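Diaminobutyrate-pyruvate transaminase and L-2,4-diaminobutyrate decarboxylase (Vibrio parahaemolyticus, PDB 2QMA) probably binds pyridoxal phosphate and decarboxylates L-2,4-diaminobutyrate through this C-terminal decarboxylase domain of a longer protein that also carries an aminotransferase domain. Local coordinates at residues L155-G161 and L336-K341; I162-G166 and S332-L336; F260-A266 and M289-G295; A296-A300 and H324-Y328. All blocks are in the same frame, centred on the assembly; numbering follows the deposited sequence.

Contact 1 of 4, residues L155-G161 and L336-K341; sequences LSEKADG and LLVNDK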
# COMPACT_ATOMS: atom_id res chain seq x y z
N LEU A 155 -13.95 -16.87 -13.86
CA LEU A 155 -13.82 -15.86 -14.89
C LEU A 155 -13.38 -16.48 -16.22
O LEU A 155 -12.93 -17.63 -16.24
CB LEU A 155 -12.82 -14.77 -14.45
CG LEU A 155 -13.08 -14.08 -13.09
CD1 LEU A 155 -11.97 -13.07 -12.78
CD2 LEU A 155 -14.44 -13.39 -13.02
N SER A 156 -13.55 -15.73 -17.32
CA SER A 156 -13.22 -16.19 -18.70
C SER A 156 -11.75 -16.51 -18.95
O SER A 156 -10.87 -16.20 -18.11
CB SER A 156 -13.69 -15.17 -19.79
OG SER A 156 -12.87 -13.97 -19.91
N GLU A 157 -11.49 -17.09 -20.12
CA GLU A 157 -10.12 -17.40 -20.54
C GLU A 157 -9.23 -16.15 -20.57
O GLU A 157 -8.03 -16.23 -20.35
CB GLU A 157 -10.11 -18.11 -21.89
CG GLU A 157 -10.69 -19.52 -21.79
CD GLU A 157 -10.31 -20.41 -22.96
OE1 GLU A 157 -9.66 -19.91 -23.90
OE2 GLU A 157 -10.66 -21.61 -22.91
N LYS A 158 -9.84 -14.99 -20.78
CA LYS A 158 -9.09 -13.74 -20.90
C LYS A 158 -8.81 -13.00 -19.59
O LYS A 158 -8.23 -11.90 -19.61
CB LYS A 158 -9.80 -12.82 -21.89
CG LYS A 158 -10.09 -13.52 -23.19
CD LYS A 158 -10.12 -12.53 -24.33
CE LYS A 158 -11.50 -12.47 -24.97
NZ LYS A 158 -11.39 -11.77 -26.28
N ALA A 159 -9.19 -13.59 -18.46
CA ALA A 159 -9.17 -12.86 -17.20
C ALA A 159 -7.73 -12.67 -16.69
O ALA A 159 -6.81 -13.41 -17.09
CB ALA A 159 -10.02 -13.53 -16.20
N ASP A 160 -7.54 -11.66 -15.85
CA ASP A 160 -6.25 -11.42 -15.18
C ASP A 160 -6.53 -10.54 -13.98
O ASP A 160 -7.69 -10.20 -13.71
CB ASP A 160 -5.23 -10.79 -16.16
CG ASP A 160 -3.78 -10.94 -15.71
OD1 ASP A 160 -3.50 -11.59 -14.65
OD2 ASP A 160 -2.91 -10.41 -16.46
N GLY A 161 -5.48 -10.17 -13.22
CA GLY A 161 -5.66 -9.37 -12.05
C GLY A 161 -4.32 -8.82 -11.62
O GLY A 161 -3.28 -9.14 -12.22
N LEU A 336 -7.47 -6.66 -7.68
CA LEU A 336 -8.51 -6.34 -8.60
C LEU A 336 -8.43 -7.34 -9.72
O LEU A 336 -7.39 -7.45 -10.40
CB LEU A 336 -8.29 -4.96 -9.16
CG LEU A 336 -9.43 -4.58 -10.14
CD1 LEU A 336 -10.70 -4.11 -9.34
CD2 LEU A 336 -8.94 -3.58 -11.13
N LEU A 337 -9.55 -8.03 -9.97
CA LEU A 337 -9.61 -8.99 -11.08
C LEU A 337 -10.42 -8.38 -12.21
O LEU A 337 -11.39 -7.60 -11.97
CB LEU A 337 -10.27 -10.30 -10.64
CG LEU A 337 -9.71 -10.92 -9.33
CD1 LEU A 337 -10.53 -12.18 -9.03
CD2 LEU A 337 -8.19 -11.25 -9.47
N VAL A 338 -10.03 -8.72 -13.42
CA VAL A 338 -10.79 -8.32 -14.58
C VAL A 338 -11.10 -9.53 -15.48
O VAL A 338 -10.28 -10.46 -15.60
CB VAL A 338 -10.12 -7.15 -15.45
CG1 VAL A 338 -9.95 -5.83 -14.58
CG2 VAL A 338 -8.84 -7.61 -16.15
N ASN A 339 -12.28 -9.52 -16.08
CA ASN A 339 -12.68 -10.59 -16.95
C ASN A 339 -11.94 -10.56 -18.29
O ASN A 339 -11.74 -11.61 -18.92
CB ASN A 339 -14.21 -10.61 -17.17
CG ASN A 339 -14.85 -11.91 -16.67
OD1 ASN A 339 -14.29 -13.01 -16.88
ND2 ASN A 339 -16.03 -11.80 -16.03
N ASP A 340 -11.50 -9.38 -18.70
CA ASP A 340 -10.77 -9.28 -20.01
C ASP A 340 -9.52 -8.44 -19.81
O ASP A 340 -9.60 -7.22 -19.69
CB ASP A 340 -11.69 -8.63 -21.05
CG ASP A 340 -11.11 -8.64 -22.44
OD1 ASP A 340 -9.86 -8.77 -22.58
OD2 ASP A 340 -11.89 -8.51 -23.41
N LYS A 341 -8.39 -9.10 -19.71
CA LYS A 341 -7.11 -8.40 -19.47
C LYS A 341 -6.77 -7.30 -20.51
O LYS A 341 -5.94 -6.42 -20.22
CB LYS A 341 -5.97 -9.40 -19.36
CG LYS A 341 -5.64 -10.09 -20.67
CD LYS A 341 -4.66 -11.17 -20.33
CE LYS A 341 -4.57 -12.20 -21.42
NZ LYS A 341 -3.74 -13.34 -20.90
O HOH W 1 -6.09 -14.85 -19.31
O HOH W 2 -11.04 -8.97 -25.73

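Contact 2 of 4, residues I162-G166 and S332-L336; sequences IFTSG and SCGAL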
# COMPACT_ATOMS: atom_id res chain seq x y z
N ILE A 162 -4.34 -7.98 -10.59
CA ILE A 162 -3.12 -7.54 -9.94
C ILE A 162 -3.43 -7.24 -8.50
O ILE A 162 -4.52 -6.76 -8.17
CB ILE A 162 -2.56 -6.19 -10.40
CG1 ILE A 162 -3.47 -5.50 -11.39
CG2 ILE A 162 -0.95 -6.20 -10.53
CD1 ILE A 162 -4.54 -4.84 -10.57
N PHE A 163 -2.42 -7.38 -7.66
CA PHE A 163 -2.60 -7.09 -6.26
C PHE A 163 -2.52 -5.60 -6.04
O PHE A 163 -1.76 -4.92 -6.71
CB PHE A 163 -1.55 -7.81 -5.42
CG PHE A 163 -1.99 -9.17 -4.96
CD1 PHE A 163 -2.16 -10.22 -5.87
CD2 PHE A 163 -2.28 -9.39 -3.59
CE1 PHE A 163 -2.56 -11.49 -5.42
CE2 PHE A 163 -2.66 -10.66 -3.11
CZ PHE A 163 -2.82 -11.71 -4.03
N THR A 164 -3.35 -5.11 -5.13
CA THR A 164 -3.46 -3.69 -4.83
C THR A 164 -3.31 -3.51 -3.29
O THR A 164 -3.22 -4.49 -2.54
CB THR A 164 -4.86 -3.14 -5.22
OG1 THR A 164 -5.83 -3.76 -4.36
CG2 THR A 164 -5.18 -3.40 -6.69
N SER A 165 -3.30 -2.27 -2.82
CA SER A 165 -3.29 -2.00 -1.38
C SER A 165 -4.60 -2.34 -0.62
O SER A 165 -4.62 -2.34 0.62
CB SER A 165 -2.95 -0.55 -1.14
OG SER A 165 -4.02 0.22 -1.64
N GLY A 166 -5.67 -2.62 -1.34
CA GLY A 166 -6.89 -3.08 -0.69
C GLY A 166 -8.11 -2.54 -1.40
O GLY A 166 -7.98 -2.02 -2.51
N SER A 332 -1.43 -4.78 4.09
CA SER A 332 -2.40 -4.78 2.97
C SER A 332 -2.41 -6.10 2.23
O SER A 332 -1.38 -6.80 2.15
CB SER A 332 -1.99 -3.71 1.96
OG SER A 332 -0.57 -3.77 1.76
N CYS A 333 -3.56 -6.45 1.67
CA CYS A 333 -3.62 -7.64 0.84
C CYS A 333 -4.96 -7.53 0.13
O CYS A 333 -5.99 -7.87 0.72
CB CYS A 333 -3.52 -8.91 1.69
SG CYS A 333 -3.12 -10.42 0.78
N GLY A 334 -4.95 -7.01 -1.09
CA GLY A 334 -6.20 -6.98 -1.89
C GLY A 334 -5.85 -7.20 -3.35
O GLY A 334 -4.68 -7.18 -3.71
N ALA A 335 -6.83 -7.40 -4.21
CA ALA A 335 -6.53 -7.50 -5.67
C ALA A 335 -7.71 -6.98 -6.43
O ALA A 335 -8.81 -6.91 -5.90
CB ALA A 335 -6.29 -8.93 -6.08
N LEU A 336 -7.47 -6.66 -7.68
CA LEU A 336 -8.51 -6.34 -8.60
C LEU A 336 -8.43 -7.34 -9.72
O LEU A 336 -7.39 -7.45 -10.40
CB LEU A 336 -8.29 -4.96 -9.16
CG LEU A 336 -9.43 -4.58 -10.14
CD1 LEU A 336 -10.70 -4.11 -9.34
CD2 LEU A 336 -8.94 -3.58 -11.13
O HOH W 3 -1.91 -6.42 -1.53

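Contact 3 of 4, residues F260-A266 and M289-G295; sequences FAIVGTA and MWMHVDG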
# COMPACT_ATOMS: atom_id res chain seq x y z
N PHE A 260 -22.57 4.57 -17.32
CA PHE A 260 -21.53 3.75 -17.96
C PHE A 260 -20.99 2.65 -17.06
O PHE A 260 -20.29 1.74 -17.51
CB PHE A 260 -20.35 4.64 -18.41
CG PHE A 260 -19.46 5.14 -17.28
CD1 PHE A 260 -18.30 4.46 -16.93
CD2 PHE A 260 -19.81 6.27 -16.56
CE1 PHE A 260 -17.45 4.93 -15.88
CE2 PHE A 260 -19.02 6.74 -15.52
CZ PHE A 260 -17.82 6.07 -15.18
N ALA A 261 -21.27 2.77 -15.75
CA ALA A 261 -20.81 1.75 -14.83
C ALA A 261 -21.81 1.54 -13.72
O ALA A 261 -22.49 2.48 -13.29
CB ALA A 261 -19.45 2.15 -14.18
N ILE A 262 -21.78 0.33 -13.18
CA ILE A 262 -22.73 0.02 -12.08
C ILE A 262 -21.98 -0.78 -11.04
O ILE A 262 -21.27 -1.72 -11.39
CB ILE A 262 -24.01 -0.75 -12.58
CG1 ILE A 262 -24.97 -0.94 -11.39
CG2 ILE A 262 -23.65 -2.07 -13.26
CD1 ILE A 262 -26.48 -1.13 -11.81
N VAL A 263 -22.15 -0.42 -9.76
CA VAL A 263 -21.46 -1.14 -8.73
C VAL A 263 -22.41 -2.13 -8.04
O VAL A 263 -23.43 -1.71 -7.45
CB VAL A 263 -20.78 -0.18 -7.71
CG1 VAL A 263 -20.15 -0.95 -6.58
CG2 VAL A 263 -19.72 0.70 -8.43
N GLY A 264 -22.07 -3.42 -8.11
CA GLY A 264 -22.78 -4.43 -7.32
C GLY A 264 -22.01 -4.69 -6.04
O GLY A 264 -20.81 -4.97 -6.10
N THR A 265 -22.64 -4.62 -4.88
CA THR A 265 -21.83 -4.75 -3.62
C THR A 265 -22.07 -6.18 -3.09
O THR A 265 -23.23 -6.56 -2.91
CB THR A 265 -22.15 -3.63 -2.56
OG1 THR A 265 -21.88 -2.34 -3.14
CG2 THR A 265 -21.30 -3.77 -1.29
N ALA A 266 -21.01 -6.97 -2.93
CA ALA A 266 -21.10 -8.31 -2.36
C ALA A 266 -20.63 -8.24 -0.92
O ALA A 266 -19.47 -8.50 -0.61
CB ALA A 266 -20.29 -9.41 -3.21
N MSE A 289 -23.05 -1.21 -20.02
CA MSE A 289 -22.23 -0.67 -18.89
C MSE A 289 -21.20 -1.68 -18.42
O MSE A 289 -21.30 -2.88 -18.67
CB MSE A 289 -23.12 -0.28 -17.65
CG MSE A 289 -24.37 0.58 -17.97
SE MSE A 289 -25.46 1.02 -16.45
CE MSE A 289 -26.09 -0.76 -16.00
N TRP A 290 -20.23 -1.15 -17.70
CA TRP A 290 -19.24 -1.93 -16.93
C TRP A 290 -19.79 -2.25 -15.52
O TRP A 290 -20.12 -1.33 -14.76
CB TRP A 290 -18.04 -1.00 -16.76
CG TRP A 290 -16.88 -1.56 -16.09
CD1 TRP A 290 -16.74 -1.86 -14.74
CD2 TRP A 290 -15.61 -1.84 -16.70
NE1 TRP A 290 -15.47 -2.35 -14.51
CE2 TRP A 290 -14.76 -2.34 -15.67
CE3 TRP A 290 -15.12 -1.75 -18.01
CZ2 TRP A 290 -13.43 -2.77 -15.93
CZ3 TRP A 290 -13.82 -2.14 -18.25
CH2 TRP A 290 -12.99 -2.65 -17.23
N MSE A 291 -19.86 -3.54 -15.16
CA MSE A 291 -20.25 -3.90 -13.82
C MSE A 291 -18.99 -4.16 -13.04
O MSE A 291 -18.18 -5.04 -13.40
CB MSE A 291 -21.13 -5.15 -13.75
CG MSE A 291 -21.35 -5.50 -12.19
SE MSE A 291 -22.57 -7.00 -11.92
CE MSE A 291 -21.46 -8.47 -12.51
N HIS A 292 -18.85 -3.39 -11.99
CA HIS A 292 -17.76 -3.57 -11.03
C HIS A 292 -18.37 -4.20 -9.79
O HIS A 292 -19.34 -3.66 -9.22
CB HIS A 292 -17.03 -2.22 -10.71
CG HIS A 292 -16.06 -2.36 -9.57
ND1 HIS A 292 -14.84 -2.99 -9.70
CD2 HIS A 292 -16.16 -1.99 -8.26
CE1 HIS A 292 -14.23 -3.01 -8.52
NE2 HIS A 292 -14.98 -2.38 -7.64
N VAL A 293 -17.80 -5.33 -9.35
CA VAL A 293 -18.30 -5.98 -8.12
C VAL A 293 -17.40 -5.59 -6.93
O VAL A 293 -16.22 -5.90 -6.93
CB VAL A 293 -18.41 -7.52 -8.24
CG1 VAL A 293 -18.77 -8.11 -6.81
CG2 VAL A 293 -19.46 -7.91 -9.29
N ASP A 294 -17.95 -4.89 -5.94
CA ASP A 294 -17.18 -4.61 -4.75
C ASP A 294 -17.33 -5.82 -3.79
O ASP A 294 -18.29 -5.90 -2.98
CB ASP A 294 -17.62 -3.29 -4.10
CG ASP A 294 -16.80 -2.94 -2.83
OD1 ASP A 294 -15.94 -3.74 -2.40
OD2 ASP A 294 -17.05 -1.85 -2.24
N GLY A 295 -16.39 -6.75 -3.85
CA GLY A 295 -16.51 -7.88 -2.94
C GLY A 295 -15.54 -7.84 -1.80
O GLY A 295 -15.15 -8.90 -1.32
O HOH W 4 -19.56 -0.78 -2.42

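Contact 4 of 4, residues A296-A300 and H324-Y328; sequences AYGGA and HKLFY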
# COMPACT_ATOMS: atom_id res chain seq x y z
N ALA A 296 -15.18 -6.63 -1.36
CA ALA A 296 -14.18 -6.45 -0.31
C ALA A 296 -14.55 -7.29 0.92
O ALA A 296 -13.70 -8.01 1.43
CB ALA A 296 -13.96 -4.95 0.02
N TYR A 297 -15.82 -7.25 1.33
CA TYR A 297 -16.34 -8.08 2.40
C TYR A 297 -16.72 -9.53 2.00
O TYR A 297 -16.04 -10.48 2.37
CB TYR A 297 -17.49 -7.32 3.09
CG TYR A 297 -18.15 -7.98 4.31
CD1 TYR A 297 -17.62 -9.15 4.92
CD2 TYR A 297 -19.30 -7.40 4.87
CE1 TYR A 297 -18.26 -9.73 6.06
CE2 TYR A 297 -19.93 -7.96 6.00
CZ TYR A 297 -19.41 -9.12 6.58
OH TYR A 297 -20.08 -9.60 7.67
N GLY A 298 -17.78 -9.69 1.20
CA GLY A 298 -18.38 -11.00 0.94
C GLY A 298 -17.79 -11.79 -0.21
O GLY A 298 -18.24 -12.91 -0.50
N GLY A 299 -16.78 -11.24 -0.85
CA GLY A 299 -16.05 -11.96 -1.90
C GLY A 299 -15.53 -13.29 -1.37
O GLY A 299 -15.50 -14.25 -2.13
N ALA A 300 -15.20 -13.34 -0.07
CA ALA A 300 -14.67 -14.58 0.56
C ALA A 300 -15.64 -15.76 0.48
O ALA A 300 -15.22 -16.93 0.49
CB ALA A 300 -14.24 -14.31 2.04
N HIS A 324 -7.47 -8.92 3.39
CA HIS A 324 -7.26 -8.50 4.74
C HIS A 324 -8.56 -8.23 5.45
O HIS A 324 -8.57 -7.65 6.52
CB HIS A 324 -6.27 -7.32 4.86
CG HIS A 324 -6.65 -6.11 4.06
ND1 HIS A 324 -7.78 -5.36 4.32
CD2 HIS A 324 -6.00 -5.47 3.06
CE1 HIS A 324 -7.82 -4.33 3.50
NE2 HIS A 324 -6.76 -4.38 2.72
N LYS A 325 -9.66 -8.66 4.85
CA LYS A 325 -10.92 -8.73 5.58
C LYS A 325 -11.19 -10.21 5.94
O LYS A 325 -10.52 -10.79 6.83
CB LYS A 325 -12.06 -8.03 4.81
CG LYS A 325 -11.94 -6.49 4.81
CD LYS A 325 -12.95 -5.83 3.88
CE LYS A 325 -13.13 -4.35 4.14
NZ LYS A 325 -12.06 -3.42 3.70
N LEU A 326 -12.13 -10.85 5.25
CA LEU A 326 -12.59 -12.15 5.69
C LEU A 326 -11.64 -13.30 5.32
O LEU A 326 -11.80 -14.43 5.79
CB LEU A 326 -13.98 -12.38 5.09
CG LEU A 326 -15.05 -13.27 5.69
CD1 LEU A 326 -15.21 -13.17 7.21
CD2 LEU A 326 -16.38 -13.04 4.90
N PHE A 327 -10.62 -13.02 4.51
CA PHE A 327 -9.56 -14.03 4.27
C PHE A 327 -8.45 -14.03 5.35
O PHE A 327 -7.50 -14.83 5.29
CB PHE A 327 -8.88 -13.81 2.93
CG PHE A 327 -9.72 -14.14 1.70
CD1 PHE A 327 -9.54 -15.35 1.00
CD2 PHE A 327 -10.60 -13.19 1.17
CE1 PHE A 327 -10.26 -15.62 -0.18
CE2 PHE A 327 -11.32 -13.45 0.02
CZ PHE A 327 -11.15 -14.66 -0.68
N TYR A 328 -8.58 -13.13 6.32
CA TYR A 328 -7.67 -13.06 7.49
C TYR A 328 -6.20 -12.71 7.24
O TYR A 328 -5.35 -12.92 8.11
CB TYR A 328 -7.72 -14.39 8.24
CG TYR A 328 -9.13 -14.82 8.57
CD1 TYR A 328 -9.89 -14.10 9.50
CD2 TYR A 328 -9.66 -16.00 8.04
CE1 TYR A 328 -11.18 -14.51 9.86
CE2 TYR A 328 -10.97 -16.44 8.41
CZ TYR A 328 -11.72 -15.67 9.31
OH TYR A 328 -12.98 -16.06 9.67
O HOH W 5 -13.17 -10.40 2.54

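Contact 1 of 4, residues L155-G161 and L336-K341
L155 and N339 meet where an antiparallel strand pair opens into loops at the margin of the central sheet of a fold-type I pyridoxal-phosphate domain. The close-packed part is the strand pair and the backbone just beyond. D160 and V338 form a hydrogen-bonded pair, V338 N reaching D160 O at 2.8 Å in a straight bond (179°). In the neighbouring non-hydrogen-bonded pair, G161 with L337, G161 CA also approaches L336 O to 3.1 Å; glycine suits this place because a beta carbon would run into L337 CD2. N339 carries the contact on past the strand end: its OD1 accepts from S156 N at 2.9 Å, the donor nearly in line with the amide C=O, while ND2 bonds to the carbonyls of E314 and A316. L155 CD1 packs on L337 CB at 3.9 Å. K341 N bonds firmly to K158 O at 2.8 Å.

Toward solvent, the side chains of K158, D340 and K341 meet more loosely. K341 CG sits between its backbone N and carbonyl carbon (chi1 69°), which brings it beside K158 O. D340 OD1 accepts from S342 N, and a water accepts from K158 NZ at 2.9 Å and donates to D340 OD2.

Contact 2 of 4, residues I162-G166 and S332-L336
F163 and A335 face each other as a non-hydrogen-bonded pair in the antiparallel edge of the seven-stranded sheet, where strand 334-338 runs against its neighbours, a hallmark of the fold-type I large domain. The phenyl ring is flanked by unlike neighbours. A335 CB lies over one face, 4.3 Å from F163 CD1, alanine's single methyl being small enough to fit there, while C333 presents its sulfur in the plane of the ring. C333 SG is 5.3 Å from the F163 centroid and 89° off the normal, a sulfur-aromatic contact at the edge. The sulfur gets there because SG lies opposite the backbone N, chi1 -164°. F323 nearly parallels the phenyl plane, and helices 136-152 and 377-386 help to enclose it.

On the other face of the sheet I162 and L336 run side by side in the same direction, I162 CD1 lying 4.0 Å from L336 CB, and both pack on M173 of helix 167-187. T164 shares this face; its hydroxyl bonds to S170 OG of the helix, and OG1 also accepts from G166 N at 3.2 Å in an ST turn. G166 follows as the N-cap residue of that helix. Opposite T164, glycine is well suited to position 334, since a beta carbon there would collide with G166 CA. The pairing is uneven: T164 N makes a short bond to G334 O at 2.8 Å, its donor well above the carbonyl plane, whereas the return bond from G334 N to T164 O is weak. Water supplements it, accepting from G334 N at 3.1 Å and donating to T164 O at 2.5 Å.

Contact 3 of 4, residues F260-A266 and M289-G295
The CG2 branch of I262 lies in the hollow between selenomethionine M289, just before the next strand, and selenomethionine M291 on it. I262 CG2 is 3.9 Å from M289 CE and 4.0 Å from M291 CB, with the M289 chain, bent near its end by a chi3 of -66°, curling back to close the hollow. After I262 the first strand offers little bulk: G264 has no side chain beside the selenium end of M291, and, just past the strand, A266 CB fits against V293 CG1 at 4.1 Å. On the reverse face the modest bulk of A261 rests against the root of W290, A261 CB to W290 CB being 4.3 Å, while the indole leads away. V263 CG1 approaches the H292 ring at its edge, 4.5 Å from CD2, and touches D294 CB at 4.2 Å.

Six backbone bonds fix this parallel register, from W290 N to F260 O through to A266 N to D294 O. At the C-terminal end, one water donates to both T265 OG1 and D294 OD2; N171 also holds D294. In fold-type I enzymes an aspartate here pairs with the cofactor's pyridine nitrogen, and D294 is consistent with that role.

The two strands belong to a beta-alpha-beta unit whose helix 277-287 covers I262, M291 and V293. Helix 167-187 packs on F260 and W290; in the sheet, strand 203-208 flanks 260-266 and strand 318-322 flanks 289-295.

Contact 4 of 4, residues A296-A300 and H324-Y328
L326 and A300 bring their beta carbons to 3.6 Å, the meeting point of two loops that follow neighbouring strands. A300 is small enough to fit between two larger side chains: its methyl also lies over one face of the F327 ring, in a CH-pi contact with A300 CB 4.1 Å from the F327 centroid and 29° off the normal. L326 sends its CD2 branch toward Y297. With CG roughly opposite the backbone N (chi1 -153°), L326 CD2 comes within 3.6 Å of Y297 O and also meets the phenol ring obliquely. Leucine suits the place because its branched, apolar end touches a methyl, a carbonyl oxygen and an aromatic ring together.

These loops belong to the fold-type I large domain, where the C-terminal ends of the sheet's strands surround the cofactor site. K325 is the predicted attachment lysine for pyridoxal phosphate, although no cofactor is bound to it in this structure. Its aliphatic part lies alongside A296, with K325 CD 3.4 Å from A296 O, and A296 is compact enough to let the chain pass. The last torsion, chi4 74°, bends the chain so that NZ turns off to a salt bridge with D322.

The polar backbone between the loops is joined through water. One molecule accepts from L326 N at 2.9 Å and lies 2.7 Å from A296 O, with Y297 O nearby. Beyond it, residues K325 to Y328 form a type I turn closed by Y328 N to K325 O at 3.1 Å, and the Y328 ring meets F23 of the second subunit edge-to-face.

Contacts 1 and 2 are successive parts of one antiparallel strand pair, sharing L336, with centres about 15 Å apart. Through that leucine both touch contact 3 in the same sheet: L336 CD1 lies 3.8 Å from H292 CE1. Contact 4 gathers the loops at the strand ends, linked to contact 3 by a probable hydrogen bond of 2.8 Å from G298 N to A266 O and to contact 2 by a probable one of 3.2 Å from H324 N to C333 O. The CA of G166 and the side chain of D294 are each about 7 Å from the K325 side chain at their nearest atoms. Contact 1 stays about 9 Å from contact 4 at nearest atoms, centres about 19 Å apart.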